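Local coordinates for protein diaminopropionate ammonia-lyase (PDB 4D9M) that catalyses the pyridoxal phosphate-dependent alpha,beta-elimination of both L- and D-2,3-diaminopropionate to form pyruvate and ammonia, at residues B[14-19]-B[249-254]; B[201-206]-B[233-238]; B[227-232]-B[372-377]; B[287-292]-B[337-342]. All coordinates share one frame; numbering follows the deposited sequence.

Contact 1 of 4, residues B[14-19]-B[249-254]; sequences KFFNGE and SPQNLH
Gly18 and Gln251 face each other across this contact without a direct hydrogen bond, and the polar link between the two loops is a single water. That water donates to Gly18 O at 2.5 Å and accepts from Gln251 NE2 at 3.2 Å. Gly18 has a positive phi of 70°, which favours glycine. A CB here would also clash with the Gln251 amide, so the absence of a side chain is what allows the close approach. The rest of the contact is apolar. The CZ corner of the Phe16 ring meets Pro250 CB at 3.9 Å, and the two side chains cross at about a right angle. Phe16 has CG anti to its own N (chi1 175°), which carries the ring toward the proline. One face of this ring is covered from within its own loop, by Gly18 N, 3.8 Å above the centre. Gln251 N lies at the ring edge. Pro250 CG also packs against Gly18 O at 3.6 Å.

Each loop is braced internally. Asn17 OD1 accepts from Glu19 N at 2.9 Å in an Asx turn, with the donor above the carbonyl plane. Ser249 OG accepts from Asn252 N in an ST motif, just after helix 235-248. Backbone bonds from Asn17 and Gly18 to Asn304 tie the first loop to helix 296-305, and Pro250 also touches Cys305 of that helix. The contact lies away from the active-site residues. The chemistry implies two loops joined by van der Waals contact and one water, with no direct hydrogen bond between them.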
# COMPACT_ATOMS: atom_id res chain seq x y z
N LYS B 14 -5.63 -36.13 -5.70
CA LYS B 14 -5.89 -37.44 -6.30
C LYS B 14 -6.95 -38.25 -5.56
O LYS B 14 -7.44 -39.27 -6.06
CB LYS B 14 -4.58 -38.24 -6.41
N PHE B 15 -7.33 -37.78 -4.37
CA PHE B 15 -8.21 -38.52 -3.48
C PHE B 15 -9.60 -37.89 -3.41
O PHE B 15 -10.45 -38.32 -2.63
CB PHE B 15 -7.57 -38.62 -2.09
CG PHE B 15 -6.28 -39.41 -2.08
CD1 PHE B 15 -5.10 -38.86 -2.58
CD2 PHE B 15 -6.25 -40.72 -1.60
CE1 PHE B 15 -3.92 -39.59 -2.59
CE2 PHE B 15 -5.08 -41.45 -1.61
CZ PHE B 15 -3.91 -40.89 -2.11
N PHE B 16 -9.83 -36.88 -4.25
CA PHE B 16 -11.12 -36.22 -4.38
C PHE B 16 -12.20 -37.25 -4.71
O PHE B 16 -12.01 -38.10 -5.57
CB PHE B 16 -11.06 -35.15 -5.48
CG PHE B 16 -12.38 -34.49 -5.78
CD1 PHE B 16 -13.28 -35.06 -6.68
CD2 PHE B 16 -12.72 -33.28 -5.16
CE1 PHE B 16 -14.49 -34.45 -6.95
CE2 PHE B 16 -13.94 -32.67 -5.43
CZ PHE B 16 -14.83 -33.26 -6.33
N ASN B 17 -13.33 -37.17 -4.00
CA ASN B 17 -14.46 -38.09 -4.21
C ASN B 17 -15.82 -37.40 -4.16
O ASN B 17 -16.84 -38.01 -4.46
CB ASN B 17 -14.40 -39.30 -3.25
CG ASN B 17 -14.49 -38.90 -1.77
OD1 ASN B 17 -14.97 -37.82 -1.42
ND2 ASN B 17 -14.04 -39.80 -0.90
N GLY B 18 -15.81 -36.13 -3.77
CA GLY B 18 -17.03 -35.34 -3.68
C GLY B 18 -17.98 -35.71 -2.57
O GLY B 18 -19.15 -35.34 -2.60
N GLU B 19 -17.50 -36.46 -1.58
CA GLU B 19 -18.33 -36.77 -0.42
C GLU B 19 -18.43 -35.55 0.49
O GLU B 19 -17.43 -35.11 1.08
CB GLU B 19 -17.80 -37.99 0.35
CG GLU B 19 -18.42 -39.31 -0.09
N SER B 249 -21.90 -27.51 -4.58
CA SER B 249 -21.44 -28.87 -4.89
C SER B 249 -19.92 -28.91 -5.05
O SER B 249 -19.33 -27.98 -5.60
CB SER B 249 -22.12 -29.44 -6.15
OG SER B 249 -21.39 -29.09 -7.32
N PRO B 250 -19.29 -30.00 -4.58
CA PRO B 250 -17.83 -30.17 -4.70
C PRO B 250 -17.31 -30.08 -6.13
O PRO B 250 -16.20 -29.58 -6.34
CB PRO B 250 -17.59 -31.58 -4.14
CG PRO B 250 -18.73 -31.82 -3.23
CD PRO B 250 -19.90 -31.13 -3.85
N GLN B 251 -18.10 -30.55 -7.10
CA GLN B 251 -17.68 -30.60 -8.50
C GLN B 251 -17.69 -29.24 -9.23
O GLN B 251 -16.88 -29.02 -10.13
CB GLN B 251 -18.50 -31.63 -9.29
CG GLN B 251 -18.38 -33.07 -8.78
CD GLN B 251 -19.26 -33.36 -7.57
OE1 GLN B 251 -19.84 -32.44 -6.97
NE2 GLN B 251 -19.36 -34.63 -7.20
N ASN B 252 -18.60 -28.35 -8.86
CA ASN B 252 -18.70 -27.03 -9.51
C ASN B 252 -17.83 -25.95 -8.86
O ASN B 252 -17.84 -24.80 -9.30
CB ASN B 252 -20.15 -26.53 -9.56
CG ASN B 252 -21.10 -27.54 -10.15
OD1 ASN B 252 -22.12 -27.85 -9.54
ND2 ASN B 252 -20.78 -28.05 -11.34
N LEU B 253 -17.11 -26.32 -7.81
CA LEU B 253 -16.23 -25.38 -7.14
C LEU B 253 -14.78 -25.83 -7.29
O LEU B 253 -14.42 -26.94 -6.89
CB LEU B 253 -16.60 -25.25 -5.65
CG LEU B 253 -16.67 -23.86 -5.01
CD1 LEU B 253 -16.70 -23.96 -3.49
CD2 LEU B 253 -15.53 -22.95 -5.44
N HIS B 254 -13.96 -24.97 -7.88
CA HIS B 254 -12.54 -25.23 -7.99
C HIS B 254 -11.85 -24.66 -6.77
O HIS B 254 -11.41 -23.50 -6.76
CB HIS B 254 -11.98 -24.64 -9.28
CG HIS B 254 -10.67 -25.26 -9.71
ND1 HIS B 254 -10.55 -25.96 -10.86
CD2 HIS B 254 -9.42 -25.27 -9.10
CE1 HIS B 254 -9.27 -26.40 -10.98
NE2 HIS B 254 -8.59 -25.97 -9.91
O HOH W 1 -20.82 -34.60 -4.34

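Contact 2 of 4, residues B[201-206]-B[233-238]; sequences WIMQGY and VGAMAG. With 0JO (2-{[(E)-{3-hydroxy-2-methyl-5-[(phosphonooxy)methyl]pyridin-4-yl}methylidene]amino}prop-2-enoic acid), chain D.
Met203 turns CG beside its backbone N (chi1 -78°) and then bends at chi3 (82°), which lays the thioether along the start of helix 235-248. Its CG sits 3.3 Å from Ala235 O and also touches the Ala235 methyl. Its CE ends 3.7 Å from Gly238 C. A CB on Gly238 would clash with that methyl, so the glycine makes room for the methionine end. Tyr206 takes a similar first torsion (chi1 -62°) and points its ring at the same turn. Ring atom CD2 comes 3.6 Å from Met236 CA, and the carbonyl group of Ala235 lies at the ring edge. One ring face is covered from its own helix by Ile202 O, 3.3 Å above the centre. An alanine in place of Met203 would probably leave a gap between helices 197-220 and 235-248 and remove the cover over Ala235 and Gly238.

The turn pressed by these side chains holds the cofactor phosphate. Gly234, at the N-cap position, gives its N to 0JO OP3 at 2.7 Å. Met236 N donates to 0JO OP1 at 2.8 Å. This glycine-rich strand-turn-helix fits the phosphate cup of fold type II pyridoxal phosphate enzymes, where backbone amides at a helix start hold the anion. Tyr206 OH is hydrogen-bonded to NZ of Lys77, the residue that carries the cofactor in the resting enzyme. The chemistry implies that the Met203 chain and the Tyr206 ring pack against the first turn of the helix, while its amides, and probably the helix dipole, stabilise the phosphate charge.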
# COMPACT_ATOMS: atom_id res chain seq x y z
N TRP B 201 -17.75 -27.72 16.64
CA TRP B 201 -18.49 -26.46 16.82
C TRP B 201 -17.73 -25.28 16.30
O TRP B 201 -18.29 -24.42 15.61
CB TRP B 201 -18.84 -26.21 18.28
CG TRP B 201 -19.88 -27.15 18.85
CD1 TRP B 201 -20.94 -27.76 18.17
CD2 TRP B 201 -20.02 -27.60 20.24
NE1 TRP B 201 -21.68 -28.54 19.01
CE2 TRP B 201 -21.19 -28.48 20.27
CE3 TRP B 201 -19.32 -27.37 21.41
CZ2 TRP B 201 -21.61 -29.11 21.44
CZ3 TRP B 201 -19.76 -28.00 22.59
CH2 TRP B 201 -20.88 -28.84 22.59
N ILE B 202 -16.44 -25.24 16.63
CA ILE B 202 -15.54 -24.19 16.16
C ILE B 202 -15.58 -24.07 14.64
O ILE B 202 -15.74 -22.98 14.10
CB ILE B 202 -14.09 -24.41 16.67
CG1 ILE B 202 -14.01 -24.11 18.17
CG2 ILE B 202 -13.11 -23.55 15.90
CD1 ILE B 202 -12.72 -24.51 18.83
N MET B 203 -15.46 -25.21 13.96
CA MET B 203 -15.55 -25.29 12.50
C MET B 203 -16.92 -24.87 11.98
O MET B 203 -17.00 -24.15 10.98
CB MET B 203 -15.20 -26.69 12.02
CG MET B 203 -13.71 -26.97 12.01
SD MET B 203 -13.34 -28.70 11.74
CE MET B 203 -13.47 -28.83 9.96
N GLN B 204 -17.97 -25.30 12.67
CA GLN B 204 -19.34 -24.88 12.38
C GLN B 204 -19.52 -23.38 12.58
O GLN B 204 -20.25 -22.73 11.83
CB GLN B 204 -20.35 -25.63 13.27
CG GLN B 204 -20.38 -27.14 13.05
CD GLN B 204 -21.51 -27.83 13.79
OE1 GLN B 204 -22.24 -28.62 13.21
NE2 GLN B 204 -21.66 -27.53 15.07
N GLY B 205 -18.84 -22.82 13.58
CA GLY B 205 -18.90 -21.38 13.85
C GLY B 205 -18.31 -20.54 12.73
O GLY B 205 -18.81 -19.45 12.44
N TYR B 206 -17.25 -21.05 12.11
CA TYR B 206 -16.57 -20.37 10.99
C TYR B 206 -17.46 -20.18 9.76
O TYR B 206 -17.30 -19.21 9.03
CB TYR B 206 -15.30 -21.13 10.57
CG TYR B 206 -14.19 -21.26 11.60
CD1 TYR B 206 -14.03 -20.33 12.63
CD2 TYR B 206 -13.26 -22.30 11.50
CE1 TYR B 206 -13.00 -20.45 13.56
CE2 TYR B 206 -12.22 -22.43 12.41
CZ TYR B 206 -12.10 -21.50 13.44
OH TYR B 206 -11.08 -21.64 14.35
N VAL B 233 -3.89 -25.81 10.28
CA VAL B 233 -4.30 -27.20 10.50
C VAL B 233 -5.53 -27.60 9.67
O VAL B 233 -5.87 -28.79 9.59
CB VAL B 233 -4.54 -27.53 12.00
CG1 VAL B 233 -3.23 -27.45 12.78
CG2 VAL B 233 -5.59 -26.61 12.60
N GLY B 234 -6.18 -26.62 9.06
CA GLY B 234 -7.30 -26.87 8.15
C GLY B 234 -8.68 -26.91 8.77
O GLY B 234 -9.59 -27.50 8.20
N ALA B 235 -8.84 -26.28 9.93
CA ALA B 235 -10.15 -26.14 10.56
C ALA B 235 -11.02 -25.17 9.77
O ALA B 235 -12.19 -25.45 9.49
CB ALA B 235 -9.99 -25.67 12.01
N MET B 236 -10.43 -24.02 9.42
CA MET B 236 -11.12 -22.98 8.66
C MET B 236 -11.45 -23.46 7.25
O MET B 236 -12.59 -23.36 6.83
CB MET B 236 -10.31 -21.68 8.62
CG MET B 236 -10.97 -20.57 7.80
SD MET B 236 -10.74 -20.71 6.00
CE MET B 236 -11.98 -19.56 5.45
N ALA B 237 -10.44 -23.97 6.54
CA ALA B 237 -10.64 -24.54 5.22
C ALA B 237 -11.74 -25.61 5.25
O ALA B 237 -12.69 -25.55 4.48
CB ALA B 237 -9.34 -25.11 4.67
N GLY B 238 -11.60 -26.57 6.17
CA GLY B 238 -12.56 -27.66 6.34
C GLY B 238 -13.98 -27.21 6.62
O GLY B 238 -14.94 -27.69 6.00
O 0JO D . -5.36 -18.42 15.73
C 0JO D . -4.55 -19.38 15.78
OXT 0JO D . -4.06 -19.78 16.87
CA 0JO D . -4.19 -20.04 14.52
CB 0JO D . -3.56 -21.21 14.48
N 0JO D . -4.50 -19.38 13.39
C4A 0JO D . -4.90 -19.91 12.31
C4 0JO D . -5.22 -19.04 11.15
C3 0JO D . -5.26 -17.65 11.29
O3 0JO D . -5.00 -17.07 12.50
C2 0JO D . -5.56 -16.86 10.19
C2A 0JO D . -5.60 -15.37 10.33
N1 0JO D . -5.82 -17.40 8.98
C6 0JO D . -5.80 -18.73 8.82
C5 0JO D . -5.50 -19.57 9.89
C5A 0JO D . -5.48 -21.05 9.62
OP4 0JO D . -6.69 -21.62 10.10
P 0JO D . -6.71 -23.16 10.55
OP3 0JO D . -6.19 -23.91 9.36
OP1 0JO D . -8.17 -23.38 10.88
OP2 0JO D . -5.77 -23.22 11.73

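Contact 3 of 4, residues B[227-232]-B[372-377]; sequences VLLQAG and LVISTE. With 0JO (2-{[(E)-{3-hydroxy-2-methyl-5-[(phosphonooxy)methyl]pyridin-4-yl}methylidene]amino}prop-2-enoic acid), chain D.
Leu372 opens the pairing with Val227: their side chains lie side by side on one face of the sheet, and Leu372 O accepts from Leu228 N at 3.1 Å. This bond is nearly straight, with an N-H...O angle of 164°. Val373 turns to the other face, where its CG2 touches Leu228 CD1 at 3.9 Å. At Ile374 the parallel strands have drifted apart. Its N is bound to a water that also sits 2.7 Å from Leu228 O and close to Gln230 OE1. Ile374 CG1 packs on Leu229 CD2 at 3.8 Å, beside Met236 of the next helix. Ile374 O receives Gln230 NE2 at 2.8 Å, and the donor lies nearly along the C=O axis. Gln230 reaches it by bending at chi2 (-86°), so a side-chain amide spans the widened gap between the strands. The same NE2 also binds Ser339 O. A leucine in place of Gln230 would probably leave Ile374 O and Ser339 O without this donor and the bridging water less firmly placed.

Thr376 follows, with CG2 against the Gln230 amide carbon. Its OG1 donates to 0JO N1 at 2.8 Å. Glu377 then places its CG 3.3 Å from the cofactor methyl C2A, while Gly232 N binds the phosphate oxygen OP3. Parallel strands ending at the cofactor, with a threonine hydroxyl donating to the pyridine nitrogen, are typical of fold type II pyridoxal phosphate enzymes.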
# COMPACT_ATOMS: atom_id res chain seq x y z
N VAL B 227 -12.50 -21.00 -5.11
CA VAL B 227 -12.19 -20.49 -3.79
C VAL B 227 -10.76 -20.86 -3.39
O VAL B 227 -10.33 -21.99 -3.59
CB VAL B 227 -13.23 -20.89 -2.72
CG1 VAL B 227 -13.23 -22.40 -2.45
CG2 VAL B 227 -13.01 -20.10 -1.43
N LEU B 228 -10.03 -19.87 -2.88
CA LEU B 228 -8.71 -20.08 -2.33
C LEU B 228 -8.82 -20.06 -0.81
O LEU B 228 -9.32 -19.08 -0.23
CB LEU B 228 -7.76 -18.99 -2.81
CG LEU B 228 -7.41 -18.93 -4.30
CD1 LEU B 228 -7.20 -17.48 -4.72
CD2 LEU B 228 -6.15 -19.74 -4.58
N LEU B 229 -8.40 -21.14 -0.17
CA LEU B 229 -8.46 -21.25 1.29
C LEU B 229 -7.09 -21.51 1.86
O LEU B 229 -6.47 -22.54 1.59
CB LEU B 229 -9.43 -22.36 1.71
CG LEU B 229 -10.89 -22.16 1.26
CD1 LEU B 229 -11.72 -23.40 1.55
CD2 LEU B 229 -11.49 -20.92 1.90
N GLN B 230 -6.60 -20.55 2.64
CA GLN B 230 -5.34 -20.72 3.36
C GLN B 230 -5.55 -21.75 4.46
O GLN B 230 -6.66 -21.92 4.97
CB GLN B 230 -4.80 -19.39 3.91
CG GLN B 230 -5.77 -18.56 4.74
CD GLN B 230 -6.63 -17.64 3.88
OE1 GLN B 230 -7.63 -18.08 3.29
NE2 GLN B 230 -6.25 -16.38 3.81
N ALA B 231 -4.47 -22.44 4.82
CA ALA B 231 -4.57 -23.49 5.82
C ALA B 231 -3.40 -23.49 6.79
O ALA B 231 -2.25 -23.29 6.40
CB ALA B 231 -4.68 -24.85 5.14
N GLY B 232 -3.74 -23.68 8.06
CA GLY B 232 -2.78 -24.01 9.11
C GLY B 232 -2.97 -25.49 9.38
O GLY B 232 -2.32 -26.33 8.76
N LEU B 372 -13.33 -16.33 -5.24
CA LEU B 372 -13.51 -15.94 -3.85
C LEU B 372 -12.23 -16.17 -3.07
O LEU B 372 -11.66 -17.27 -3.12
CB LEU B 372 -14.66 -16.71 -3.19
CG LEU B 372 -14.98 -16.46 -1.71
CD1 LEU B 372 -15.21 -14.98 -1.39
CD2 LEU B 372 -16.18 -17.29 -1.27
N VAL B 373 -11.80 -15.12 -2.37
CA VAL B 373 -10.61 -15.12 -1.53
C VAL B 373 -11.03 -14.71 -0.12
O VAL B 373 -11.86 -13.81 0.06
CB VAL B 373 -9.57 -14.10 -2.05
CG1 VAL B 373 -8.31 -14.10 -1.19
CG2 VAL B 373 -9.22 -14.36 -3.52
N ILE B 374 -10.44 -15.37 0.89
CA ILE B 374 -10.72 -15.03 2.29
C ILE B 374 -9.54 -14.30 2.91
O ILE B 374 -8.47 -14.90 3.11
CB ILE B 374 -11.07 -16.28 3.14
CG1 ILE B 374 -12.03 -17.23 2.39
CG2 ILE B 374 -11.61 -15.88 4.51
CD1 ILE B 374 -13.37 -16.62 2.04
N SER B 375 -9.71 -13.01 3.18
CA SER B 375 -8.73 -12.26 3.95
C SER B 375 -9.02 -12.52 5.43
O SER B 375 -9.87 -11.86 6.03
CB SER B 375 -8.78 -10.77 3.65
OG SER B 375 -7.60 -10.14 4.11
N THR B 376 -8.30 -13.48 5.98
CA THR B 376 -8.62 -14.05 7.28
C THR B 376 -8.28 -13.13 8.47
O THR B 376 -8.87 -13.26 9.54
CB THR B 376 -7.99 -15.45 7.46
OG1 THR B 376 -6.60 -15.40 7.13
CG2 THR B 376 -8.67 -16.47 6.56
N GLU B 377 -7.34 -12.21 8.27
CA GLU B 377 -6.96 -11.23 9.30
C GLU B 377 -6.39 -9.93 8.72
O GLU B 377 -5.82 -9.92 7.64
CB GLU B 377 -5.94 -11.84 10.26
CG GLU B 377 -4.66 -12.30 9.57
CD GLU B 377 -3.48 -12.46 10.50
OE1 GLU B 377 -3.66 -12.57 11.74
OE2 GLU B 377 -2.35 -12.47 9.97
O 0JO D . -5.36 -18.42 15.73
C 0JO D . -4.55 -19.38 15.78
OXT 0JO D . -4.06 -19.78 16.87
CA 0JO D . -4.19 -20.04 14.52
CB 0JO D . -3.56 -21.21 14.48
N 0JO D . -4.50 -19.38 13.39
C4A 0JO D . -4.90 -19.91 12.31
C4 0JO D . -5.22 -19.04 11.15
C3 0JO D . -5.26 -17.65 11.29
O3 0JO D . -5.00 -17.07 12.50
C2 0JO D . -5.56 -16.86 10.19
C2A 0JO D . -5.60 -15.37 10.33
N1 0JO D . -5.82 -17.40 8.98
C6 0JO D . -5.80 -18.73 8.82
C5 0JO D . -5.50 -19.57 9.89
C5A 0JO D . -5.48 -21.05 9.62
OP4 0JO D . -6.69 -21.62 10.10
P 0JO D . -6.71 -23.16 10.55
OP3 0JO D . -6.19 -23.91 9.36
OP1 0JO D . -8.17 -23.38 10.88
OP2 0JO D . -5.77 -23.22 11.73
O HOH W 2 -7.90 -16.94 0.73

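Contact 4 of 4, residues B[287-292]-B[337-342]; sequences AGLACG and GESGAV. With 0JO (2-{[(E)-{3-hydroxy-2-methyl-5-[(phosphonooxy)methyl]pyridin-4-yl}methylidene]amino}prop-2-enoic acid), chain D.
The flat carbonyl group of Ala287 has the Ser339 hydroxyl above one face, 70° out of its plane. The pyridine ring of 0JO has two neighbours from this contact: over one face, Leu289 CD2 lies 3.5 Å from C6 and Ser339 CB lies nearer C2. Gly288 O approaches the imine carbon C4A from the same side. Here two segments together wall one side of the cofactor pocket of a fold type II pyridoxal phosphate enzyme. One is a loop, and the other is the start of helix 338-351. The bound group is the aminoacrylate Schiff base, as expected of an elimination intermediate. Gly288 lies near Asp120, inferred to be the proton acceptor for the L-isomer. It has a positive phi of 123°, and a CB at this position would clash with Ser339 OG, so glycine suits both backbone and neighbour.

Ser339 OG donates to Ala287 O at 2.6 Å. Its chi1 of -65° sets OG beside the backbone N, where it faces the loop. A water also joins the sides, lying 2.6 Å from Ala287 O and near Glu338 OE2, and it accepts from Ser339 N. Further along the loop, Cys291 forms a disulfide with Cys265. Leu289 CG packs on Ser339 OG. Its CD2 branch goes to the cofactor and its CD1 branch to the helix. There Leu289 CD1 and Val342 CG1 meet tip to tip at 3.9 Å.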
# COMPACT_ATOMS: atom_id res chain seq x y z
N ALA B 287 2.40 -16.66 10.45
CA ALA B 287 1.98 -17.14 11.77
C ALA B 287 0.46 -17.29 11.75
O ALA B 287 -0.28 -16.33 11.49
CB ALA B 287 2.42 -16.18 12.86
N GLY B 288 0.01 -18.50 12.03
CA GLY B 288 -1.40 -18.85 11.86
C GLY B 288 -1.50 -20.03 10.92
O GLY B 288 -2.42 -20.84 11.03
N LEU B 289 -0.54 -20.14 10.01
CA LEU B 289 -0.52 -21.21 9.02
C LEU B 289 0.55 -22.27 9.32
O LEU B 289 0.82 -23.16 8.51
CB LEU B 289 -0.40 -20.65 7.60
CG LEU B 289 -1.40 -19.56 7.20
CD1 LEU B 289 -1.20 -19.10 5.77
CD2 LEU B 289 -2.83 -20.02 7.41
N ALA B 290 1.16 -22.16 10.50
CA ALA B 290 2.08 -23.18 11.00
C ALA B 290 1.31 -24.46 11.29
O ALA B 290 0.16 -24.42 11.72
CB ALA B 290 2.81 -22.69 12.24
N CYS B 291 1.95 -25.60 11.05
CA CYS B 291 1.30 -26.89 11.22
C CYS B 291 2.32 -27.96 11.55
O CYS B 291 3.31 -28.13 10.84
CB CYS B 291 0.52 -27.27 9.96
SG CYS B 291 -0.48 -28.77 10.11
N GLY B 292 2.07 -28.67 12.64
CA GLY B 292 2.86 -29.85 12.99
C GLY B 292 2.04 -31.06 12.60
O GLY B 292 2.43 -31.83 11.72
N GLY B 337 -3.18 -9.31 6.83
CA GLY B 337 -1.98 -9.82 7.50
C GLY B 337 -1.32 -10.97 6.75
O GLY B 337 -1.85 -11.44 5.73
N GLU B 338 -0.18 -11.43 7.27
CA GLU B 338 0.62 -12.47 6.61
C GLU B 338 -0.18 -13.72 6.25
O GLU B 338 -0.18 -14.17 5.10
CB GLU B 338 1.84 -12.84 7.46
CG GLU B 338 2.70 -11.67 7.91
CD GLU B 338 2.16 -10.97 9.16
OE1 GLU B 338 2.25 -9.72 9.22
OE2 GLU B 338 1.66 -11.67 10.09
N SER B 339 -0.88 -14.27 7.25
CA SER B 339 -1.74 -15.43 7.04
C SER B 339 -3.00 -15.07 6.27
O SER B 339 -3.65 -15.94 5.67
CB SER B 339 -2.12 -16.05 8.39
OG SER B 339 -0.98 -16.58 9.04
N GLY B 340 -3.35 -13.79 6.28
CA GLY B 340 -4.59 -13.34 5.66
C GLY B 340 -4.53 -13.15 4.16
O GLY B 340 -5.55 -13.17 3.50
N ALA B 341 -3.33 -12.98 3.62
CA ALA B 341 -3.18 -12.46 2.26
C ALA B 341 -2.66 -13.47 1.24
O ALA B 341 -2.72 -13.21 0.03
CB ALA B 341 -2.28 -11.24 2.29
N VAL B 342 -2.18 -14.61 1.72
CA VAL B 342 -1.48 -15.58 0.87
C VAL B 342 -2.33 -16.13 -0.30
O VAL B 342 -1.78 -16.52 -1.32
CB VAL B 342 -0.86 -16.72 1.69
CG1 VAL B 342 -1.93 -17.67 2.21
CG2 VAL B 342 0.17 -17.47 0.86
O 0JO D . -5.36 -18.42 15.73
C 0JO D . -4.55 -19.38 15.78
OXT 0JO D . -4.06 -19.78 16.87
CA 0JO D . -4.19 -20.04 14.52
CB 0JO D . -3.56 -21.21 14.48
N 0JO D . -4.50 -19.38 13.39
C4A 0JO D . -4.90 -19.91 12.31
C4 0JO D . -5.22 -19.04 11.15
C3 0JO D . -5.26 -17.65 11.29
O3 0JO D . -5.00 -17.07 12.50
C2 0JO D . -5.56 -16.86 10.19
C2A 0JO D . -5.60 -15.37 10.33
N1 0JO D . -5.82 -17.40 8.98
C6 0JO D . -5.80 -18.73 8.82
C5 0JO D . -5.50 -19.57 9.89
C5A 0JO D . -5.48 -21.05 9.62
OP4 0JO D . -6.69 -21.62 10.10
P 0JO D . -6.71 -23.16 10.55
OP3 0JO D . -6.19 -23.91 9.36
OP1 0JO D . -8.17 -23.38 10.88
OP2 0JO D . -5.77 -23.22 11.73
O HOH W 3 0.06 -14.04 10.28

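Overall arrangement
From the N terminus, residues 14-19 wait until 249-254 to close contact 1. Contact 2 closes inside that loop, joining helix 197-220 to helix 235-248. Residues 227-232 also start within it but pair only with 372-377, so contact 3 crosses both contact 1 and contact 2. Contact 4 is nested inside contact 3 and follows contacts 1 and 2 in series. Strand 226-230 links the set: Val227 N meets His254 O of contact 1, Leu229 packs on Met236 and Ala237 of contact 2, and Gln230 reaches helix 338-351 of contact 4. Contacts 2, 3 and 4 all touch 0JO. Contact 1 lies at the periphery, its centre about 18 Å from that of contact 3.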